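Side-chain contacts in peptidase M16 C-terminal domain-containing protein (Enterococcus faecalis, PDB 3D3Y), which is of unknown function but is related to the M16 metallopeptidases and may, like them, bind a metal ion: residues 403-406 and 407-411; 270-273 and 274-278; 132-135 and 136-140. All blocks are in the same frame, centred on the assembly; numbering follows the deposited sequence.

Contact 1 (403-406 and 407-411)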
ATOM      1  N   ILE A 403     -24.503  -3.946   9.625  1.00 28.88           N
ATOM      2  CA  ILE A 403     -24.242  -4.081   8.185  1.00 28.68           C
ATOM      3  C   ILE A 403     -25.166  -3.183   7.368  1.00 29.45           C
ATOM      4  O   ILE A 403     -24.711  -2.551   6.369  1.00 29.87           O
ATOM      5  CB  ILE A 403     -24.369  -5.569   7.740  1.00 29.24           C
ATOM      6  CG1 ILE A 403     -23.359  -6.462   8.502  1.00 28.11           C
ATOM      7  CG2 ILE A 403     -24.225  -5.694   6.191  1.00 28.02           C
ATOM      8  CD1 ILE A 403     -23.671  -7.942   8.528  1.00 27.97           C
ATOM      9  N   GLN A 404     -26.448  -3.131   7.766  1.00 29.82           N
ATOM     10  CA  GLN A 404     -27.451  -2.287   7.116  1.00 30.91           C
ATOM     11  C   GLN A 404     -27.065  -0.818   7.251  1.00 31.20           C
ATOM     12  O   GLN A 404     -27.203  -0.027   6.294  1.00 30.23           O
ATOM     13  CB  GLN A 404     -28.848  -2.462   7.753  1.00 30.26           C
ATOM     14  CG  GLN A 404     -29.513  -3.815   7.590  1.00 31.10           C
ATOM     15  CD  GLN A 404     -30.857  -3.869   8.300  1.00 31.12           C
ATOM     16  OE1 GLN A 404     -30.954  -4.389   9.422  1.00 33.37           O
ATOM     17  NE2 GLN A 404     -31.892  -3.331   7.668  1.00 27.94           N
ATOM     18  N   GLU A 405     -26.602  -0.441   8.447  1.00 31.10           N
ATOM     19  CA  GLU A 405     -26.122   0.943   8.652  1.00 32.41           C
ATOM     20  C   GLU A 405     -24.906   1.318   7.744  1.00 32.14           C
ATOM     21  O   GLU A 405     -24.878   2.409   7.163  1.00 32.72           O
ATOM     22  CB  GLU A 405     -25.831   1.202  10.143  1.00 33.04           C
ATOM     23  CG  GLU A 405     -25.306   2.590  10.486  1.00 35.65           C
ATOM     24  CD  GLU A 405     -26.273   3.707  10.099  1.00 40.76           C
ATOM     25  OE1 GLU A 405     -27.512   3.464  10.060  1.00 39.43           O
ATOM     26  OE2 GLU A 405     -25.776   4.835   9.836  1.00 42.92           O
ATOM     27  N   VAL A 406     -23.919   0.438   7.634  1.00 31.30           N
ATOM     28  CA  VAL A 406     -22.793   0.639   6.710  1.00 31.46           C
ATOM     29  C   VAL A 406     -23.364   0.829   5.287  1.00 31.88           C
ATOM     30  O   VAL A 406     -22.989   1.766   4.568  1.00 30.46           O
ATOM     31  CB  VAL A 406     -21.791  -0.568   6.764  1.00 31.85           C
ATOM     32  CG1 VAL A 406     -20.823  -0.577   5.558  1.00 30.73           C
ATOM     33  CG2 VAL A 406     -21.018  -0.528   8.093  1.00 30.71           C
ATOM     34  N   ALA A 407     -24.300  -0.037   4.907  1.00 31.58           N
ATOM     35  CA  ALA A 407     -24.901   0.038   3.549  1.00 33.16           C
ATOM     36  C   ALA A 407     -25.630   1.371   3.319  1.00 33.27           C
ATOM     37  O   ALA A 407     -25.562   1.954   2.216  1.00 34.34           O
ATOM     38  CB  ALA A 407     -25.845  -1.130   3.336  1.00 32.10           C
ATOM     39  N   LYS A 408     -26.320   1.865   4.349  1.00 34.06           N
ATOM     40  CA  LYS A 408     -27.018   3.156   4.240  1.00 34.86           C
ATOM     41  C   LYS A 408     -26.051   4.336   4.175  1.00 34.99           C
ATOM     42  O   LYS A 408     -26.346   5.343   3.528  1.00 34.34           O
ATOM     43  CB  LYS A 408     -28.024   3.351   5.391  1.00 34.62           C
ATOM     44  CG  LYS A 408     -29.284   2.483   5.256  1.00 38.28           C
ATOM     45  CD  LYS A 408     -30.115   2.494   6.554  1.00 38.24           C
ATOM     46  CE  LYS A 408     -31.293   1.521   6.444  1.00 42.76           C
ATOM     47  NZ  LYS A 408     -31.902   1.298   7.800  1.00 45.53           N
ATOM     48  N   ARG A 409     -24.906   4.218   4.848  1.00 34.87           N
ATOM     49  CA  ARG A 409     -23.877   5.285   4.825  1.00 36.30           C
ATOM     50  C   ARG A 409     -23.180   5.422   3.485  1.00 36.14           C
ATOM     51  O   ARG A 409     -22.736   6.501   3.114  1.00 36.44           O
ATOM     52  CB  ARG A 409     -22.816   4.993   5.871  1.00 36.27           C
ATOM     53  CG  ARG A 409     -23.289   5.342   7.243  1.00 38.25           C
ATOM     54  CD  ARG A 409     -22.288   4.914   8.303  1.00 41.27           C
ATOM     55  NE  ARG A 409     -22.843   5.185   9.635  1.00 42.58           N
ATOM     56  CZ  ARG A 409     -22.214   5.867  10.587  1.00 44.07           C
ATOM     57  NH1 ARG A 409     -20.992   6.353  10.367  1.00 42.06           N
ATOM     58  NH2 ARG A 409     -22.817   6.053  11.757  1.00 43.66           N
ATOM     59  N   LEU A 410     -23.054   4.299   2.788  1.00 36.99           N
ATOM     60  CA  LEU A 410     -22.433   4.229   1.476  1.00 37.49           C
ATOM     61  C   LEU A 410     -23.087   5.215   0.565  1.00 37.63           C
ATOM     62  O   LEU A 410     -24.307   5.286   0.530  1.00 38.70           O
ATOM     63  CB  LEU A 410     -22.677   2.847   0.882  1.00 38.91           C
ATOM     64  CG  LEU A 410     -21.519   2.257   0.128  1.00 40.13           C
ATOM     65  CD1 LEU A 410     -20.565   1.826   1.218  1.00 42.89           C
ATOM     66  CD2 LEU A 410     -21.939   1.049  -0.680  1.00 41.18           C
ATOM     67  N   GLU A 411     -22.299   5.945  -0.210  1.00 36.88           N
ATOM     68  CA  GLU A 411     -22.851   6.925  -1.125  1.00 37.41           C
ATOM     69  C   GLU A 411     -22.078   6.884  -2.435  1.00 36.22           C
ATOM     70  O   GLU A 411     -20.896   7.225  -2.466  1.00 34.06           O
ATOM     71  CB  GLU A 411     -22.728   8.321  -0.523  1.00 38.23           C
ATOM     72  CG  GLU A 411     -23.295   9.410  -1.378  1.00 44.20           C
ATOM     73  CD  GLU A 411     -24.819   9.550  -1.251  1.00 50.29           C
ATOM     74  OE1 GLU A 411     -25.420  10.199  -2.140  1.00 54.30           O
ATOM     75  OE2 GLU A 411     -25.405   9.028  -0.275  1.00 52.67           O
TER
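Glu405 and Arg409, one helical turn apart, show how a salt bridge can be built from two side chains that approach at an angle. The carboxylate and guanidinium planes stand 86° apart, so the familiar two-pronged, flat pairing is not formed. Instead a single oxygen does the work: Glu405 OE2 receives Arg409 NE at 3.0 Å through its anti lone pair, the one facing away from OE1, and it lies slightly out of the guanidinium plane at its edge. Two different chain shapes bring the charges together. Glu405 leaves the helix with CG anti to its own backbone nitrogen (chi1 179°) and then bends at chi2 (60°), while Arg409 runs extended from CG to NE. On the way it passes close over the backbone, with Arg409 CG 3.3 Å from Glu405 O, the same carbonyl oxygen that accepts the Arg409 N-H.

This i, i+4 ion pair closes the last turn of helix 400-409, just before the chain enters strand 411-421. A positive charge on Arg409 probably also suits the carbonyl end of the helix dipole. Leu410, the first residue to leave helical geometry, still donates its N-H to Val406 O at 3.1 Å.

Round the helix the neighbours differ. Lys408 lays its CG 3.4 Å from Gln404 O and continues as a straight chain, whereas the amide of Gln404 turns to Arg341, whose backbone oxygen accepts a hydrogen bond from NE2. Val406 faces helix 272-284, resting on Ala274 and Phe278. Beside it the methyl of Ala407, 3.4 Å from Gln404 O, touches Phe278 and Ile340, and Ala407 O is itself held by Arg341 NE.

Contact 2 (270-273 and 274-278)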
ATOM      1  N   SER A 270     -15.868   3.278  14.660  1.00 29.13           N
ATOM      2  CA  SER A 270     -16.964   2.460  15.156  1.00 29.13           C
ATOM      3  C   SER A 270     -17.456   1.357  14.199  1.00 29.36           C
ATOM      4  O   SER A 270     -17.593   0.206  14.630  1.00 29.88           O
ATOM      5  CB  SER A 270     -18.114   3.377  15.564  1.00 28.22           C
ATOM      6  OG  SER A 270     -17.649   4.266  16.598  1.00 31.24           O
ATOM      7  N   TYR A 271     -17.689   1.714  12.931  1.00 28.35           N
ATOM      8  CA  TYR A 271     -18.163   0.785  11.909  1.00 29.54           C
ATOM      9  C   TYR A 271     -17.083   0.091  11.081  1.00 29.69           C
ATOM     10  O   TYR A 271     -17.387  -0.557  10.057  1.00 30.19           O
ATOM     11  CB  TYR A 271     -19.225   1.447  11.014  1.00 30.26           C
ATOM     12  CG  TYR A 271     -20.546   1.606  11.769  1.00 31.41           C
ATOM     13  CD1 TYR A 271     -21.467   0.549  11.835  1.00 32.05           C
ATOM     14  CD2 TYR A 271     -20.847   2.787  12.464  1.00 32.10           C
ATOM     15  CE1 TYR A 271     -22.680   0.662  12.554  1.00 31.54           C
ATOM     16  CE2 TYR A 271     -22.056   2.910  13.187  1.00 32.56           C
ATOM     17  CZ  TYR A 271     -22.958   1.833  13.222  1.00 32.39           C
ATOM     18  OH  TYR A 271     -24.149   1.929  13.922  1.00 32.90           O
ATOM     19  N   TYR A 272     -15.835   0.183  11.536  1.00 29.89           N
ATOM     20  CA  TYR A 272     -14.722  -0.495  10.834  1.00 30.14           C
ATOM     21  C   TYR A 272     -15.001  -1.982  10.619  1.00 29.64           C
ATOM     22  O   TYR A 272     -14.875  -2.483   9.502  1.00 29.25           O
ATOM     23  CB  TYR A 272     -13.401  -0.296  11.574  1.00 30.46           C
ATOM     24  CG  TYR A 272     -12.231  -1.022  10.905  1.00 31.24           C
ATOM     25  CD1 TYR A 272     -11.567  -0.466   9.812  1.00 31.02           C
ATOM     26  CD2 TYR A 272     -11.824  -2.276  11.358  1.00 32.79           C
ATOM     27  CE1 TYR A 272     -10.473  -1.155   9.186  1.00 34.02           C
ATOM     28  CE2 TYR A 272     -10.764  -2.971  10.758  1.00 36.23           C
ATOM     29  CZ  TYR A 272     -10.107  -2.409   9.665  1.00 32.73           C
ATOM     30  OH  TYR A 272      -9.053  -3.108   9.142  1.00 34.05           O
ATOM     31  N   PHE A 273     -15.329  -2.719  11.684  1.00 29.44           N
ATOM     32  CA  PHE A 273     -15.548  -4.170  11.538  1.00 29.67           C
ATOM     33  C   PHE A 273     -16.809  -4.510  10.732  1.00 29.42           C
ATOM     34  O   PHE A 273     -16.786  -5.406   9.863  1.00 28.90           O
ATOM     35  CB  PHE A 273     -15.534  -4.876  12.918  1.00 29.38           C
ATOM     36  CG  PHE A 273     -14.171  -4.936  13.504  1.00 31.35           C
ATOM     37  CD1 PHE A 273     -13.312  -5.994  13.183  1.00 32.72           C
ATOM     38  CD2 PHE A 273     -13.701  -3.897  14.320  1.00 32.01           C
ATOM     39  CE1 PHE A 273     -12.017  -6.030  13.673  1.00 32.44           C
ATOM     40  CE2 PHE A 273     -12.397  -3.922  14.815  1.00 31.01           C
ATOM     41  CZ  PHE A 273     -11.567  -4.985  14.499  1.00 31.15           C
ATOM     42  N   ALA A 274     -17.894  -3.777  11.008  1.00 29.00           N
ATOM     43  CA  ALA A 274     -19.134  -3.875  10.211  1.00 30.26           C
ATOM     44  C   ALA A 274     -18.855  -3.700   8.703  1.00 29.93           C
ATOM     45  O   ALA A 274     -19.456  -4.364   7.868  1.00 29.98           O
ATOM     46  CB  ALA A 274     -20.149  -2.808  10.695  1.00 29.72           C
ATOM     47  N   LEU A 275     -17.935  -2.802   8.377  1.00 29.86           N
ATOM     48  CA  LEU A 275     -17.586  -2.549   6.956  1.00 30.26           C
ATOM     49  C   LEU A 275     -16.837  -3.743   6.356  1.00 30.18           C
ATOM     50  O   LEU A 275     -17.089  -4.148   5.212  1.00 29.51           O
ATOM     51  CB  LEU A 275     -16.772  -1.260   6.824  1.00 30.27           C
ATOM     52  CG  LEU A 275     -16.156  -0.991   5.439  1.00 29.15           C
ATOM     53  CD1 LEU A 275     -17.292  -0.656   4.468  1.00 30.49           C
ATOM     54  CD2 LEU A 275     -15.167   0.191   5.555  1.00 30.51           C
ATOM     55  N   GLN A 276     -15.959  -4.347   7.162  1.00 31.18           N
ATOM     56  CA  GLN A 276     -15.241  -5.550   6.738  1.00 32.14           C
ATOM     57  C   GLN A 276     -16.266  -6.616   6.281  1.00 32.12           C
ATOM     58  O   GLN A 276     -16.131  -7.216   5.217  1.00 32.47           O
ATOM     59  CB  GLN A 276     -14.382  -6.079   7.895  1.00 32.85           C
ATOM     60  CG  GLN A 276     -13.239  -5.153   8.340  1.00 35.46           C
ATOM     61  CD  GLN A 276     -12.152  -5.052   7.278  1.00 43.02           C
ATOM     62  OE1 GLN A 276     -11.976  -5.967   6.456  1.00 44.33           O
ATOM     63  NE2 GLN A 276     -11.431  -3.942   7.272  1.00 44.10           N
ATOM     64  N   VAL A 277     -17.291  -6.810   7.099  1.00 30.94           N
ATOM     65  CA  VAL A 277     -18.300  -7.817   6.845  1.00 30.67           C
ATOM     66  C   VAL A 277     -19.201  -7.367   5.704  1.00 30.30           C
ATOM     67  O   VAL A 277     -19.478  -8.167   4.801  1.00 30.02           O
ATOM     68  CB  VAL A 277     -19.101  -8.180   8.135  1.00 31.58           C
ATOM     69  CG1 VAL A 277     -20.231  -9.209   7.831  1.00 28.78           C
ATOM     70  CG2 VAL A 277     -18.148  -8.723   9.219  1.00 29.02           C
ATOM     71  N   PHE A 278     -19.629  -6.098   5.716  1.00 29.65           N
ATOM     72  CA  PHE A 278     -20.472  -5.594   4.616  1.00 29.98           C
ATOM     73  C   PHE A 278     -19.796  -5.854   3.272  1.00 29.59           C
ATOM     74  O   PHE A 278     -20.428  -6.344   2.321  1.00 28.98           O
ATOM     75  CB  PHE A 278     -20.760  -4.098   4.747  1.00 29.89           C
ATOM     76  CG  PHE A 278     -21.252  -3.494   3.459  1.00 31.97           C
ATOM     77  CD1 PHE A 278     -22.619  -3.544   3.119  1.00 31.50           C
ATOM     78  CD2 PHE A 278     -20.354  -2.914   2.562  1.00 31.72           C
ATOM     79  CE1 PHE A 278     -23.080  -3.011   1.894  1.00 32.71           C
ATOM     80  CE2 PHE A 278     -20.801  -2.388   1.340  1.00 34.12           C
ATOM     81  CZ  PHE A 278     -22.175  -2.419   1.014  1.00 31.82           C
TER
HETATM   82  O   HOH W   1     -17.998  -2.371  13.440  1.00 26.25           O
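Leu275 N reaches back to Tyr271 O at 2.9 Å, and Gln276 and Val277 repeat the i, i+4 pattern to Tyr272 and Phe273, opening helix 272-284 with Tyr271 in the N-cap position. One residue earlier, a water bridges the same i, i+4 spacing: water 1 accepts the Ala274 N-H at 2.8 Å and donates to Ser270 O at 2.9 Å, standing where a direct backbone bond would otherwise close the turn.

The side chains meet in two quite different ways. Tyr271 presents the edge of its ring, with CD1 3.8 Å from Ala274 CB and the methyl near the ring plane, a small apolar contact. Tyr272 meets Gln276 over a face. Gln276 CG lies over one face of the ring, and the bend at chi2 (-69°) swings the amide over the phenol end. There NE2 comes to 3.1 Å from Tyr272 CZ, with ring and amide planes 51° apart. The hydroxyl is equally close to NE2, but the angle is too poor for a hydrogen bond, so the amide is simply packed against that end of the ring. Nearer the backbone, Gln276 CG lies 3.3 Å from Tyr272 O.

Adjacent rings are also fitted together, since Tyr272 CD2 lies 3.8 Å above the plane of the Phe273 ring, offset toward its rim. Each ring has a further edge-to-face partner, Phe273 with Trp391 and Tyr272 with Tyr267. Val277 packs on Thr353 and Leu357 of helix 347-364. Such a first turn, where the leading N-H groups lack carbonyl partners within the helix and water can serve one of them, is characteristic of a helix N-terminus, here within the M16-type domain.

Contact 3 (132-135 and 136-140)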
ATOM      1  N   PHE A 132      21.201   5.899 -14.029  1.00 32.27           N
ATOM      2  CA  PHE A 132      19.976   6.669 -14.051  1.00 32.01           C
ATOM      3  C   PHE A 132      19.112   6.339 -15.271  1.00 32.05           C
ATOM      4  O   PHE A 132      17.912   6.123 -15.170  1.00 31.49           O
ATOM      5  CB  PHE A 132      20.245   8.195 -14.049  1.00 32.24           C
ATOM      6  CG  PHE A 132      18.978   8.968 -14.081  1.00 32.88           C
ATOM      7  CD1 PHE A 132      18.247   9.117 -12.905  1.00 32.14           C
ATOM      8  CD2 PHE A 132      18.436   9.421 -15.304  1.00 34.31           C
ATOM      9  CE1 PHE A 132      17.028   9.768 -12.913  1.00 31.03           C
ATOM     10  CE2 PHE A 132      17.200  10.081 -15.327  1.00 32.60           C
ATOM     11  CZ  PHE A 132      16.501  10.244 -14.128  1.00 32.07           C
ATOM     12  N   GLN A 133      19.718   6.356 -16.445  1.00 32.90           N
ATOM     13  CA  GLN A 133      18.959   6.092 -17.659  1.00 34.72           C
ATOM     14  C   GLN A 133      18.354   4.682 -17.672  1.00 34.77           C
ATOM     15  O   GLN A 133      17.184   4.514 -18.042  1.00 35.16           O
ATOM     16  CB  GLN A 133      19.865   6.325 -18.856  1.00 35.79           C
ATOM     17  CG  GLN A 133      19.399   5.807 -20.208  1.00 41.52           C
ATOM     18  CD  GLN A 133      20.604   5.324 -20.986  1.00 49.95           C
ATOM     19  OE1 GLN A 133      21.190   4.273 -20.648  1.00 55.72           O
ATOM     20  NE2 GLN A 133      21.027   6.104 -21.986  1.00 50.10           N
ATOM     21  N   ARG A 134      19.143   3.682 -17.265  1.00 33.95           N
ATOM     22  CA  ARG A 134      18.657   2.313 -17.136  1.00 34.99           C
ATOM     23  C   ARG A 134      17.432   2.221 -16.225  1.00 34.26           C
ATOM     24  O   ARG A 134      16.422   1.602 -16.607  1.00 34.29           O
ATOM     25  CB  ARG A 134      19.756   1.385 -16.622  1.00 34.29           C
ATOM     26  CG  ARG A 134      19.248  -0.051 -16.278  1.00 37.15           C
ATOM     27  CD  ARG A 134      20.394  -1.078 -16.138  1.00 39.18           C
ATOM     28  NE  ARG A 134      21.610  -0.522 -15.506  1.00 47.95           N
ATOM     29  CZ  ARG A 134      21.790  -0.338 -14.195  1.00 51.28           C
ATOM     30  NH1 ARG A 134      22.939   0.173 -13.758  1.00 53.11           N
ATOM     31  NH2 ARG A 134      20.841  -0.659 -13.317  1.00 52.44           N
ATOM     32  N   GLU A 135      17.508   2.819 -15.033  1.00 32.44           N
ATOM     33  CA  GLU A 135      16.387   2.725 -14.068  1.00 32.77           C
ATOM     34  C   GLU A 135      15.151   3.511 -14.505  1.00 31.82           C
ATOM     35  O   GLU A 135      14.009   3.099 -14.243  1.00 32.50           O
ATOM     36  CB  GLU A 135      16.811   3.173 -12.660  1.00 32.20           C
ATOM     37  CG  GLU A 135      17.811   2.230 -11.958  1.00 35.02           C
ATOM     38  CD  GLU A 135      17.420   0.769 -12.093  1.00 37.98           C
ATOM     39  OE1 GLU A 135      16.229   0.449 -11.954  1.00 40.05           O
ATOM     40  OE2 GLU A 135      18.301  -0.070 -12.377  1.00 41.49           O
ATOM     41  N   LYS A 136      15.384   4.641 -15.170  1.00 31.38           N
ATOM     42  CA  LYS A 136      14.293   5.437 -15.733  1.00 31.44           C
ATOM     43  C   LYS A 136      13.539   4.612 -16.813  1.00 31.98           C
ATOM     44  O   LYS A 136      12.304   4.521 -16.786  1.00 31.63           O
ATOM     45  CB  LYS A 136      14.819   6.738 -16.319  1.00 30.33           C
ATOM     46  CG  LYS A 136      13.691   7.674 -16.823  1.00 33.04           C
ATOM     47  CD  LYS A 136      14.217   9.053 -17.273  1.00 30.56           C
ATOM     48  CE  LYS A 136      13.068   9.906 -17.830  1.00 31.39           C
ATOM     49  NZ  LYS A 136      13.554  11.297 -18.234  1.00 29.05           N
ATOM     50  N   GLU A 137      14.295   4.039 -17.748  1.00 32.46           N
ATOM     51  CA  GLU A 137      13.757   3.139 -18.767  1.00 34.59           C
ATOM     52  C   GLU A 137      13.019   1.946 -18.133  1.00 33.83           C
ATOM     53  O   GLU A 137      11.944   1.591 -18.621  1.00 34.29           O
ATOM     54  CB  GLU A 137      14.883   2.628 -19.672  1.00 34.37           C
ATOM     55  CG  GLU A 137      15.453   3.674 -20.620  1.00 38.46           C
ATOM     56  CD  GLU A 137      16.713   3.215 -21.371  1.00 38.64           C
ATOM     57  OE1 GLU A 137      17.253   2.115 -21.093  1.00 42.75           O
ATOM     58  OE2 GLU A 137      17.179   3.985 -22.231  1.00 42.77           O
ATOM     59  N   ASN A 138      13.578   1.349 -17.064  1.00 33.25           N
ATOM     60  CA  ASN A 138      12.933   0.225 -16.354  1.00 34.04           C
ATOM     61  C   ASN A 138      11.607   0.628 -15.730  1.00 33.96           C
ATOM     62  O   ASN A 138      10.625  -0.097 -15.847  1.00 33.20           O
ATOM     63  CB  ASN A 138      13.808  -0.374 -15.234  1.00 35.04           C
ATOM     64  CG  ASN A 138      15.005  -1.156 -15.771  1.00 37.96           C
ATOM     65  OD1 ASN A 138      15.118  -1.365 -16.971  1.00 39.71           O
ATOM     66  ND2 ASN A 138      15.910  -1.560 -14.878  1.00 41.13           N
ATOM     67  N   LEU A 139      11.576   1.804 -15.101  1.00 32.67           N
ATOM     68  CA  LEU A 139      10.355   2.269 -14.490  1.00 31.50           C
ATOM     69  C   LEU A 139       9.308   2.594 -15.540  1.00 31.73           C
ATOM     70  O   LEU A 139       8.154   2.286 -15.367  1.00 31.78           O
ATOM     71  CB  LEU A 139      10.601   3.444 -13.520  1.00 31.90           C
ATOM     72  CG  LEU A 139       9.339   3.971 -12.820  1.00 31.18           C
ATOM     73  CD1 LEU A 139       8.647   2.900 -11.944  1.00 33.11           C
ATOM     74  CD2 LEU A 139       9.613   5.236 -11.988  1.00 32.08           C
ATOM     75  N   LYS A 140       9.709   3.188 -16.653  1.00 32.59           N
ATOM     76  CA  LYS A 140       8.763   3.443 -17.707  1.00 32.71           C
ATOM     77  C   LYS A 140       8.135   2.126 -18.199  1.00 33.14           C
ATOM     78  O   LYS A 140       6.906   2.042 -18.418  1.00 31.70           O
ATOM     79  CB  LYS A 140       9.454   4.205 -18.828  1.00 32.91           C
ATOM     80  CG  LYS A 140       8.532   4.608 -19.962  1.00 34.97           C
ATOM     81  CD  LYS A 140       9.309   5.278 -21.088  1.00 36.78           C
ATOM     82  CE  LYS A 140       8.323   5.967 -22.031  1.00 41.99           C
ATOM     83  NZ  LYS A 140       8.805   5.872 -23.421  1.00 46.09           N
TER
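Lys136 meets the Phe132 ring obliquely, its CD 3.7 Å from Phe132 CE2. This is one of the i, i+3 and i, i+4 pairs along an amphipathic part of helix 129-148, with Phe132, Glu135 and Leu139 buried and Gln133, Glu137, Asn138 and Lys140 exposed. With chi1 at -175° the CG of Lys136 stands opposite the backbone nitrogen, and the extended chain carries NZ on to the backbone oxygens of Ala181 and Glu183, while the Phe132 ring packs on Leu45 and Leu188.

Glu137 follows on the exposed side. It runs alongside Gln133 in the same direction, carboxylate and amide almost parallel at 6°, and a carboxylate oxygen lies against the aliphatic part of Gln133, with OE2 3.5 Å from Gln133 CG.

Asn138 comes next, flanked by two residues. Its ND2 sits 3.9 Å from Arg134 CG and 3.6 Å from Glu135 OE1, with the Glu135 carboxylate turned 81° from the amide. That carboxylate is more firmly engaged with Arg134, whose NH2 forms a salt bridge to Glu135 OE2 at 2.8 Å and also bonds Thr52 OG1 on helix 40-52.

Leu139 turns its side chain to Leu180, with CB 3.5 Å from Glu135 O. Lys140 N continues the helical i, i+4 bonding, donating to Lys136 O at 2.9 Å.

How the contacts relate
Along the chain contact 3 comes first, then contact 2 and last contact 1. Contact 3 lies on helix 129-148, on the opposite side of the chain's centre from the others, its centre about 42 Å from that of contact 2 and about 45 Å from that of contact 1. Contacts 1 and 2, their centres about 10 Å apart, belong to one packed pair of helices, 400-409 and 272-284, which touch directly: Arg409 NH2 lies 3.5 Å from Tyr271 CE2. Helix 400-409 leads into strand 411-421 of the five-stranded sheet, whereas contact 3 follows most strands of the six-stranded sheet, consistent with the two-part architecture of M16-type proteins.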